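Local structure of ZmpA Glycopeptidase (Clostridium perfringens, 6XSX) at residues A[77-82]-A[187-192]; A[349-354]-A[385-390]; A[359-364]-A[429-434]. The protein acts as a glycopeptidase metalloprotease whose catalytic module, an M60 peptidase domain described here, probably cleaves the polypeptide of glycoproteins. All blocks are in the same frame, centred on the assembly; numbering follows the deposited sequence.

From the N terminus, contact 1 comes first: strand 75-80 meets strand 186-190 across 104 intervening residues, two non-adjacent strands of the same mixed sheet. It closes before contact 2 opens, so the two follow in series. Contacts 2 and 3 both start from helix 347-361. Contact 2 closes a mostly helical loop when helix 383-398 returns to residues 349-354, while contact 3 begins within that loop, at 359-364, and closes later at 429-434; the two loops therefore cross. Their centres lie about 15 Å apart. Contact 1, on the other side of the chain's centre, joins distant strands, while contacts 2 and 3 tie helix 347-361 to helix 383-398 and to the loop before helix 437-440.

Contact 1. Residues A[77-82]-A[187-192]; sequences VFKQMD and LVNVTA
Asn189 and Met81 meet from opposite directions, the carboxamide of one against the thioether of the other, with Lys79 CE also meeting the amide, likewise from the opposite direction. Starting at CB of Asn189, which points at strand 75-80, the chain keeps CG trans to the backbone N (chi1 168°) and carries the amide toward that strand. There Asn189 CG lies 4.0 Å from both Lys79 CE and Met81 SD. Asn189 OD1 lies between Lys79 CE and Met81 CE, 3.5 Å from each, and accepts a hydrogen bond from a water whose O is 2.8 Å from Asn189 OD1. The same water accepts from Lys79 NZ and from the backbone N of Asp82, tying the Asn189 amide to the Lys79 ammonium and to the backbone just past the strand end. Asn189 ND2 gives a weak hydrogen bond to Met81 SD (3.5 Å, N-H...S 157°). The stronger partner of this nitrogen is the carboxylate of Asp180, which probably fixes the rotation of the amide.

Bends at chi2 and chi3 bring the methyl of Met81 past the amide, where Met81 CE comes within 3.5 Å of Val190 O. Lys79 NZ, besides its water, donates to Gln80 O at 2.8 Å and to Asn86 O, so this buried ammonium is held by several oxygens. Tyr121 of strand 117-123 and Met243 of strand 240-244 touch both Lys79 and Asn189. Four strands lie between 75-80 and 186-190 in the mixed sheet of this M60 region, which is probably curved enough to let their side chains meet.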
loop_
_atom_site.group_PDB
_atom_site.type_symbol
_atom_site.label_atom_id
_atom_site.label_comp_id
_atom_site.label_asym_id
_atom_site.label_seq_id
_atom_site.Cartn_x
_atom_site.Cartn_y
_atom_site.Cartn_z
ATOM N N VAL A 77 -21.184 -3.949 -15.784
ATOM C CA VAL A 77 -20.553 -4.914 -14.904
ATOM C C VAL A 77 -21.580 -5.316 -13.847
ATOM O O VAL A 77 -22.113 -4.456 -13.142
ATOM C CB VAL A 77 -19.254 -4.359 -14.277
ATOM C CG1 VAL A 77 -18.626 -5.340 -13.290
ATOM C CG2 VAL A 77 -18.235 -3.953 -15.348
ATOM N N PHE A 78 -21.891 -6.620 -13.799
ATOM C CA PHE A 78 -22.592 -7.218 -12.676
ATOM C C PHE A 78 -21.543 -7.709 -11.682
ATOM O O PHE A 78 -20.598 -8.404 -12.066
ATOM C CB PHE A 78 -23.501 -8.366 -13.126
ATOM C CG PHE A 78 -24.003 -9.276 -12.023
ATOM C CD1 PHE A 78 -24.913 -8.828 -11.077
ATOM C CD2 PHE A 78 -23.575 -10.596 -11.937
ATOM C CE1 PHE A 78 -25.367 -9.662 -10.061
ATOM C CE2 PHE A 78 -24.026 -11.428 -10.921
ATOM C CZ PHE A 78 -24.926 -10.965 -9.985
ATOM N N LYS A 79 -21.724 -7.334 -10.411
ATOM C CA LYS A 79 -20.829 -7.770 -9.357
ATOM C C LYS A 79 -21.650 -8.485 -8.288
ATOM O O LYS A 79 -22.457 -7.855 -7.604
ATOM C CB LYS A 79 -20.017 -6.574 -8.832
ATOM C CG LYS A 79 -18.915 -6.896 -7.816
ATOM C CD LYS A 79 -19.404 -6.812 -6.381
ATOM C CE LYS A 79 -18.335 -7.027 -5.332
ATOM N NZ LYS A 79 -17.992 -8.462 -5.174
ATOM N N GLN A 80 -21.442 -9.803 -8.182
ATOM C CA GLN A 80 -22.022 -10.633 -7.139
ATOM C C GLN A 80 -21.324 -10.318 -5.818
ATOM O O GLN A 80 -20.100 -10.170 -5.783
ATOM C CB GLN A 80 -21.848 -12.108 -7.509
ATOM C CG GLN A 80 -21.912 -13.072 -6.325
ATOM C CD GLN A 80 -23.300 -13.263 -5.761
ATOM O OE1 GLN A 80 -24.231 -13.659 -6.471
ATOM N NE2 GLN A 80 -23.446 -12.999 -4.467
ATOM N N MET A 81 -22.108 -10.212 -4.738
ATOM C CA MET A 81 -21.579 -9.886 -3.415
ATOM C C MET A 81 -20.840 -11.074 -2.800
ATOM O O MET A 81 -21.269 -12.220 -2.958
ATOM C CB MET A 81 -22.699 -9.454 -2.454
ATOM C CG MET A 81 -23.188 -8.035 -2.699
ATOM S SD MET A 81 -21.807 -6.863 -2.695
ATOM C CE MET A 81 -21.493 -6.716 -0.939
ATOM N N ASP A 82 -19.739 -10.768 -2.091
ATOM C CA ASP A 82 -19.096 -11.655 -1.128
ATOM C C ASP A 82 -18.654 -12.981 -1.749
ATOM O O ASP A 82 -18.867 -14.047 -1.161
ATOM C CB ASP A 82 -19.999 -11.913 0.079
ATOM C CG ASP A 82 -19.236 -12.158 1.371
ATOM O OD1 ASP A 82 -17.999 -12.324 1.309
ATOM O OD2 ASP A 82 -19.895 -12.180 2.430
ATOM N N LEU A 187 -13.645 2.884 -4.750
ATOM C CA LEU A 187 -14.883 2.227 -4.357
ATOM C C LEU A 187 -14.615 1.401 -3.100
ATOM O O LEU A 187 -13.622 0.670 -3.014
ATOM C CB LEU A 187 -15.413 1.354 -5.506
ATOM C CG LEU A 187 -16.522 0.355 -5.147
ATOM C CD1 LEU A 187 -17.735 1.057 -4.546
ATOM C CD2 LEU A 187 -16.937 -0.481 -6.355
ATOM N N VAL A 188 -15.490 1.573 -2.106
ATOM C CA VAL A 188 -15.517 0.704 -0.940
ATOM C C VAL A 188 -16.860 -0.029 -0.946
ATOM O O VAL A 188 -17.916 0.597 -0.856
ATOM C CB VAL A 188 -15.308 1.501 0.368
ATOM C CG1 VAL A 188 -15.555 0.650 1.606
ATOM C CG2 VAL A 188 -13.929 2.147 0.435
ATOM N N ASN A 189 -16.789 -1.363 -1.036
ATOM C CA ASN A 189 -17.937 -2.245 -1.180
ATOM C C ASN A 189 -18.020 -3.143 0.053
ATOM O O ASN A 189 -17.114 -3.948 0.279
ATOM C CB ASN A 189 -17.798 -3.076 -2.460
ATOM C CG ASN A 189 -18.787 -4.220 -2.563
ATOM O OD1 ASN A 189 -18.469 -5.358 -2.206
ATOM N ND2 ASN A 189 -19.980 -3.925 -3.055
ATOM N N VAL A 190 -19.118 -3.004 0.817
ATOM C CA VAL A 190 -19.379 -3.760 2.037
ATOM C C VAL A 190 -20.859 -4.148 2.055
ATOM O O VAL A 190 -21.579 -3.861 1.100
ATOM C CB VAL A 190 -19.044 -2.936 3.300
ATOM C CG1 VAL A 190 -17.551 -2.696 3.482
ATOM C CG2 VAL A 190 -19.821 -1.623 3.341
ATOM N N THR A 191 -21.316 -4.788 3.145
ATOM C CA THR A 191 -22.739 -5.080 3.296
ATOM C C THR A 191 -23.462 -3.859 3.857
ATOM O O THR A 191 -22.875 -3.066 4.596
ATOM C CB THR A 191 -23.030 -6.267 4.232
ATOM O OG1 THR A 191 -22.666 -5.956 5.580
ATOM C CG2 THR A 191 -22.395 -7.571 3.799
ATOM N N ALA A 192 -24.760 -3.755 3.542
ATOM C CA ALA A 192 -25.607 -2.674 4.031
ATOM C C ALA A 192 -25.820 -2.796 5.543
ATOM O O ALA A 192 -25.813 -1.793 6.255
ATOM C CB ALA A 192 -26.921 -2.660 3.287
HETATM O O HOH W 1 -18.388 -8.137 -2.181
#

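Contact 2. Residues A[349-354]-A[385-390]; sequences LSHVAP and NKHNAW
With chi1 at -84° for His351 and -74° for His387, each imidazole swings off its helix toward the other. Though the two side chains cross at about a right angle, the ring planes are only 11° from parallel. They are slid so far apart, however, that they barely overlap: their centroids are 5.7 Å apart, and the nearest approach is His351 ND1 to His387 CE1 at 4.1 Å. No hydrogen bond joins them, so this is van der Waals contact between nearly parallel rings.

Trp390, one turn after His387, adds a second contact. Its CZ3 approaches the backbone carbonyl oxygen of His351 at 4.1 Å. The indole also packs against its own helix neighbour: His387 ND1 lies 3.4 Å above the Trp390 indole plane, toward the rim, while Trp390 CH2 meets the imidazole edge in its plane. The indole NE1 is hydrogen-bonded to Thr293, which would restrain this ring.

Trp383 meets the His387 ring edge-to-face from within helix 383-398. Helix 295-298 packs against both helices, its Val297 touching His351, Val352 and Trp390, while helix 321-331 packs on helix 347-361 through Leu349, Ser350 and Ala353.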
loop_
_atom_site.group_PDB
_atom_site.type_symbol
_atom_site.label_atom_id
_atom_site.label_comp_id
_atom_site.label_asym_id
_atom_site.label_seq_id
_atom_site.Cartn_x
_atom_site.Cartn_y
_atom_site.Cartn_z
ATOM N N LEU A 349 10.973 -8.729 4.746
ATOM C CA LEU A 349 11.281 -7.467 5.404
ATOM C C LEU A 349 12.791 -7.258 5.467
ATOM O O LEU A 349 13.265 -6.133 5.323
ATOM C CB LEU A 349 10.665 -7.430 6.804
ATOM C CG LEU A 349 9.142 -7.319 6.855
ATOM C CD1 LEU A 349 8.654 -7.409 8.292
ATOM C CD2 LEU A 349 8.665 -6.025 6.204
ATOM N N SER A 350 13.534 -8.351 5.680
ATOM C CA SER A 350 14.985 -8.306 5.648
ATOM C C SER A 350 15.471 -7.825 4.284
ATOM O O SER A 350 16.452 -7.088 4.196
ATOM C CB SER A 350 15.588 -9.653 5.979
ATOM O OG SER A 350 15.535 -9.867 7.374
ATOM N N HIS A 351 14.805 -8.286 3.226
ATOM C CA HIS A 351 15.228 -7.940 1.882
ATOM C C HIS A 351 14.933 -6.472 1.594
ATOM O O HIS A 351 15.678 -5.841 0.849
ATOM C CB HIS A 351 14.658 -8.920 0.842
ATOM C CG HIS A 351 15.496 -10.150 0.704
ATOM N ND1 HIS A 351 16.617 -10.195 -0.107
ATOM C CD2 HIS A 351 15.417 -11.362 1.301
ATOM C CE1 HIS A 351 17.177 -11.389 -0.022
ATOM N NE2 HIS A 351 16.461 -12.121 0.840
ATOM N N VAL A 352 13.857 -5.936 2.188
ATOM C CA VAL A 352 13.447 -4.564 1.909
ATOM C C VAL A 352 14.226 -3.585 2.795
ATOM O O VAL A 352 14.344 -2.410 2.446
ATOM C CB VAL A 352 11.918 -4.361 2.017
ATOM C CG1 VAL A 352 11.455 -4.154 3.452
ATOM C CG2 VAL A 352 11.445 -3.206 1.141
ATOM N N ALA A 353 14.783 -4.102 3.908
ATOM C CA ALA A 353 15.429 -3.300 4.944
ATOM C C ALA A 353 16.368 -2.233 4.365
ATOM O O ALA A 353 16.256 -1.064 4.738
ATOM C CB ALA A 353 16.135 -4.180 5.952
ATOM N N PRO A 354 17.326 -2.572 3.469
ATOM C CA PRO A 354 18.268 -1.575 2.949
ATOM C C PRO A 354 17.616 -0.387 2.238
ATOM O O PRO A 354 18.148 0.725 2.257
ATOM C CB PRO A 354 19.138 -2.377 1.960
ATOM C CG PRO A 354 18.304 -3.606 1.633
ATOM C CD PRO A 354 17.588 -3.918 2.929
ATOM N N ASN A 385 20.608 -10.397 -10.392
ATOM C CA ASN A 385 20.754 -9.313 -11.352
ATOM C C ASN A 385 19.905 -8.108 -10.941
ATOM O O ASN A 385 20.357 -6.973 -11.049
ATOM C CB ASN A 385 20.421 -9.738 -12.784
ATOM C CG ASN A 385 20.796 -8.654 -13.771
ATOM O OD1 ASN A 385 21.975 -8.396 -13.989
ATOM N ND2 ASN A 385 19.801 -7.981 -14.331
ATOM N N LYS A 386 18.676 -8.369 -10.471
ATOM C CA LYS A 386 17.772 -7.317 -10.029
ATOM C C LYS A 386 18.313 -6.626 -8.777
ATOM O O LYS A 386 18.200 -5.410 -8.633
ATOM C CB LYS A 386 16.380 -7.895 -9.763
ATOM C CG LYS A 386 15.675 -8.420 -11.005
ATOM C CD LYS A 386 14.369 -9.091 -10.698
ATOM C CE LYS A 386 13.652 -9.559 -11.944
ATOM N NZ LYS A 386 12.369 -10.206 -11.595
ATOM N N HIS A 387 18.875 -7.414 -7.861
ATOM C CA HIS A 387 19.494 -6.859 -6.671
ATOM C C HIS A 387 20.545 -5.835 -7.076
ATOM O O HIS A 387 20.571 -4.732 -6.532
ATOM C CB HIS A 387 20.091 -7.969 -5.799
ATOM C CG HIS A 387 19.068 -8.776 -5.072
ATOM N ND1 HIS A 387 17.885 -8.231 -4.617
ATOM C CD2 HIS A 387 19.060 -10.071 -4.692
ATOM C CE1 HIS A 387 17.189 -9.158 -3.988
ATOM N NE2 HIS A 387 17.880 -10.295 -4.035
ATOM N N ASN A 388 21.384 -6.207 -8.053
ATOM C CA ASN A 388 22.486 -5.369 -8.499
ATOM C C ASN A 388 21.940 -4.097 -9.137
ATOM O O ASN A 388 22.561 -3.038 -9.042
ATOM C CB ASN A 388 23.466 -6.124 -9.408
ATOM C CG ASN A 388 24.554 -6.843 -8.633
ATOM O OD1 ASN A 388 25.676 -6.352 -8.531
ATOM N ND2 ASN A 388 24.238 -7.998 -8.072
ATOM N N ALA A 389 20.769 -4.205 -9.772
ATOM C CA ALA A 389 20.137 -3.045 -10.386
ATOM C C ALA A 389 19.685 -2.047 -9.317
ATOM O O ALA A 389 19.779 -0.843 -9.526
ATOM C CB ALA A 389 19.006 -3.463 -11.299
ATOM N N TRP A 390 19.196 -2.554 -8.173
ATOM C CA TRP A 390 18.791 -1.692 -7.070
ATOM C C TRP A 390 19.980 -0.846 -6.623
ATOM O O TRP A 390 19.835 0.344 -6.337
ATOM C CB TRP A 390 18.299 -2.509 -5.875
ATOM C CG TRP A 390 17.031 -3.284 -6.052
ATOM C CD1 TRP A 390 16.132 -3.209 -7.078
ATOM C CD2 TRP A 390 16.488 -4.229 -5.112
ATOM N NE1 TRP A 390 15.085 -4.063 -6.850
ATOM C CE2 TRP A 390 15.275 -4.701 -5.653
ATOM C CE3 TRP A 390 16.915 -4.727 -3.874
ATOM C CZ2 TRP A 390 14.483 -5.643 -4.995
ATOM C CZ3 TRP A 390 16.134 -5.656 -3.222
ATOM C CH2 TRP A 390 14.937 -6.112 -3.781
#

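Contact 3. Residues A[359-364]-A[429-434]; sequences QLYDKT and NKLWYA. With EDO (1,2-ethanediol), chain G.
A CH-pi contact between Leu431 and Tyr361 is the centre of this interface, in which the last turn of helix 347-361 packs on the 3-10 turn 431-433. The methyl CD2 of Leu431 sits over the middle of the Tyr361 ring, 3.6 Å from its centroid and 8° off the ring normal, roughly equidistant from all six ring carbons. CG of Tyr361 is anti to the backbone N (chi1 172°), which directs the side chain toward 429-434, and chi2 sets how the ring is turned.

At the hydroxyl end, the Asn429 side chain crosses that of Tyr361 at about a right angle, with ring and amide planes 49° apart. The two do not bond directly; a water in the plane of the phenol bridges them, 2.6 Å from Tyr361 OH and donating to Asn429 OD1 at 2.7 Å. The amide nitrogen of Asn429 is held by Ile520 O, in the loop between strands 511-517 and 526-528. Leu360 CD1 extends the apolar patch to Ala434 CB.

Beyond the helix end, Asp362 caps the turn leading into the next helix. Thr364 N (3.0 Å) and Thr364 OG1 (2.7 Å) reach Asp362 OD1 from the same face of the carboxylate, while a 1,2-ethanediol, probably from the crystallisation liquor, donates from O2 to Asp362 OD2 and from O1 to Thr364 OG1 (2.7 Å).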
loop_
_atom_site.group_PDB
_atom_site.type_symbol
_atom_site.label_atom_id
_atom_site.label_comp_id
_atom_site.label_asym_id
_atom_site.label_seq_id
_atom_site.Cartn_x
_atom_site.Cartn_y
_atom_site.Cartn_z
ATOM N N GLN A 359 15.117 5.336 2.738
ATOM C CA GLN A 359 13.902 6.140 2.763
ATOM C C GLN A 359 13.756 6.844 4.115
ATOM O O GLN A 359 13.255 7.964 4.184
ATOM C CB GLN A 359 12.672 5.282 2.459
ATOM C CG GLN A 359 11.347 6.033 2.532
ATOM C CD GLN A 359 11.176 7.080 1.453
ATOM O OE1 GLN A 359 11.872 7.088 0.441
ATOM N NE2 GLN A 359 10.251 7.992 1.670
ATOM N N LEU A 360 14.203 6.190 5.188
ATOM C CA LEU A 360 14.238 6.840 6.492
ATOM C C LEU A 360 15.217 8.018 6.431
ATOM O O LEU A 360 14.949 9.083 6.978
ATOM C CB LEU A 360 14.666 5.819 7.555
ATOM C CG LEU A 360 13.620 4.774 7.957
ATOM C CD1 LEU A 360 14.276 3.652 8.758
ATOM C CD2 LEU A 360 12.517 5.405 8.795
ATOM N N TYR A 361 16.348 7.818 5.739
ATOM C CA TYR A 361 17.410 8.811 5.661
ATOM C C TYR A 361 16.951 10.018 4.850
ATOM O O TYR A 361 17.231 11.151 5.231
ATOM C CB TYR A 361 18.693 8.202 5.086
ATOM C CG TYR A 361 19.780 9.207 4.787
ATOM C CD1 TYR A 361 20.434 9.882 5.810
ATOM C CD2 TYR A 361 20.145 9.498 3.483
ATOM C CE1 TYR A 361 21.430 10.810 5.548
ATOM C CE2 TYR A 361 21.136 10.424 3.198
ATOM C CZ TYR A 361 21.785 11.079 4.235
ATOM O OH TYR A 361 22.751 12.003 3.972
ATOM N N ASP A 362 16.242 9.758 3.741
ATOM C CA ASP A 362 15.790 10.808 2.840
ATOM C C ASP A 362 14.478 10.380 2.186
ATOM O O ASP A 362 14.455 9.538 1.279
ATOM C CB ASP A 362 16.870 11.126 1.800
ATOM C CG ASP A 362 16.577 12.315 0.892
ATOM O OD1 ASP A 362 15.390 12.645 0.688
ATOM O OD2 ASP A 362 17.547 12.889 0.383
ATOM N N LYS A 363 13.395 11.019 2.641
ATOM C CA LYS A 363 12.028 10.706 2.266
ATOM C C LYS A 363 11.770 10.918 0.770
ATOM O O LYS A 363 10.740 10.466 0.276
ATOM C CB LYS A 363 11.069 11.543 3.114
ATOM C CG LYS A 363 11.102 13.036 2.826
ATOM C CD LYS A 363 10.261 13.809 3.815
ATOM C CE LYS A 363 9.807 15.137 3.259
ATOM N NZ LYS A 363 8.800 15.770 4.141
ATOM N N THR A 364 12.692 11.574 0.050
ATOM C CA THR A 364 12.544 11.747 -1.395
ATOM C C THR A 364 13.042 10.525 -2.170
ATOM O O THR A 364 12.944 10.493 -3.395
ATOM C CB THR A 364 13.249 13.003 -1.941
ATOM O OG1 THR A 364 14.668 12.851 -1.859
ATOM C CG2 THR A 364 12.798 14.294 -1.284
ATOM N N ASN A 429 28.135 8.903 5.987
ATOM C CA ASN A 429 27.350 8.415 7.109
ATOM C C ASN A 429 27.188 6.906 6.960
ATOM O O ASN A 429 27.045 6.400 5.845
ATOM C CB ASN A 429 25.931 8.991 7.132
ATOM C CG ASN A 429 25.870 10.505 7.145
ATOM O OD1 ASN A 429 25.980 11.148 6.099
ATOM N ND2 ASN A 429 25.683 11.078 8.326
ATOM N N LYS A 430 27.168 6.200 8.095
ATOM C CA LYS A 430 26.890 4.773 8.102
ATOM C C LYS A 430 25.382 4.558 7.973
ATOM O O LYS A 430 24.688 4.290 8.954
ATOM C CB LYS A 430 27.531 4.117 9.331
ATOM C CG LYS A 430 29.036 4.344 9.446
ATOM C CD LYS A 430 29.704 3.439 10.479
ATOM C CE LYS A 430 31.206 3.627 10.560
ATOM N NZ LYS A 430 31.775 2.883 11.708
ATOM N N LEU A 431 24.886 4.685 6.741
ATOM C CA LEU A 431 23.458 4.714 6.472
ATOM C C LEU A 431 22.807 3.408 6.923
ATOM O O LEU A 431 21.611 3.389 7.199
ATOM C CB LEU A 431 23.230 4.967 4.979
ATOM C CG LEU A 431 23.778 6.282 4.416
ATOM C CD1 LEU A 431 23.531 6.340 2.919
ATOM C CD2 LEU A 431 23.150 7.494 5.099
ATOM N N TRP A 432 23.599 2.330 7.029
ATOM C CA TRP A 432 23.060 1.032 7.415
ATOM C C TRP A 432 22.692 0.981 8.898
ATOM O O TRP A 432 22.180 -0.035 9.360
ATOM C CB TRP A 432 24.008 -0.116 7.044
ATOM C CG TRP A 432 25.438 0.171 7.394
ATOM C CD1 TRP A 432 26.089 -0.173 8.542
ATOM C CD2 TRP A 432 26.391 0.895 6.594
ATOM N NE1 TRP A 432 27.383 0.273 8.511
ATOM C CE2 TRP A 432 27.600 0.932 7.328
ATOM C CE3 TRP A 432 26.343 1.512 5.335
ATOM C CZ2 TRP A 432 28.749 1.558 6.840
ATOM C CZ3 TRP A 432 27.475 2.141 4.858
ATOM C CH2 TRP A 432 28.661 2.161 5.600
ATOM N N TYR A 433 22.938 2.065 9.642
ATOM C CA TYR A 433 22.490 2.122 11.030
ATOM C C TYR A 433 21.089 2.734 11.133
ATOM O O TYR A 433 20.535 2.802 12.230
ATOM C CB TYR A 433 23.480 2.886 11.920
ATOM C CG TYR A 433 24.808 2.215 12.198
ATOM C CD1 TYR A 433 24.964 0.839 12.103
ATOM C CD2 TYR A 433 25.908 2.956 12.607
ATOM C CE1 TYR A 433 26.180 0.224 12.353
ATOM C CE2 TYR A 433 27.133 2.357 12.867
ATOM C CZ TYR A 433 27.269 0.984 12.741
ATOM O OH TYR A 433 28.467 0.377 12.994
ATOM N N ALA A 434 20.507 3.180 10.004
ATOM C CA ALA A 434 19.171 3.765 10.037
ATOM C C ALA A 434 18.183 2.765 10.632
ATOM O O ALA A 434 18.275 1.567 10.361
ATOM C CB ALA A 434 18.720 4.189 8.655
HETATM C C1 EDO G . 17.222 10.803 -2.568
HETATM O O1 EDO G . 16.356 11.447 -3.488
HETATM C C2 EDO G . 18.571 11.424 -2.530
HETATM O O2 EDO G . 18.515 12.830 -2.636
HETATM O O HOH W 2 24.141 13.156 5.780
#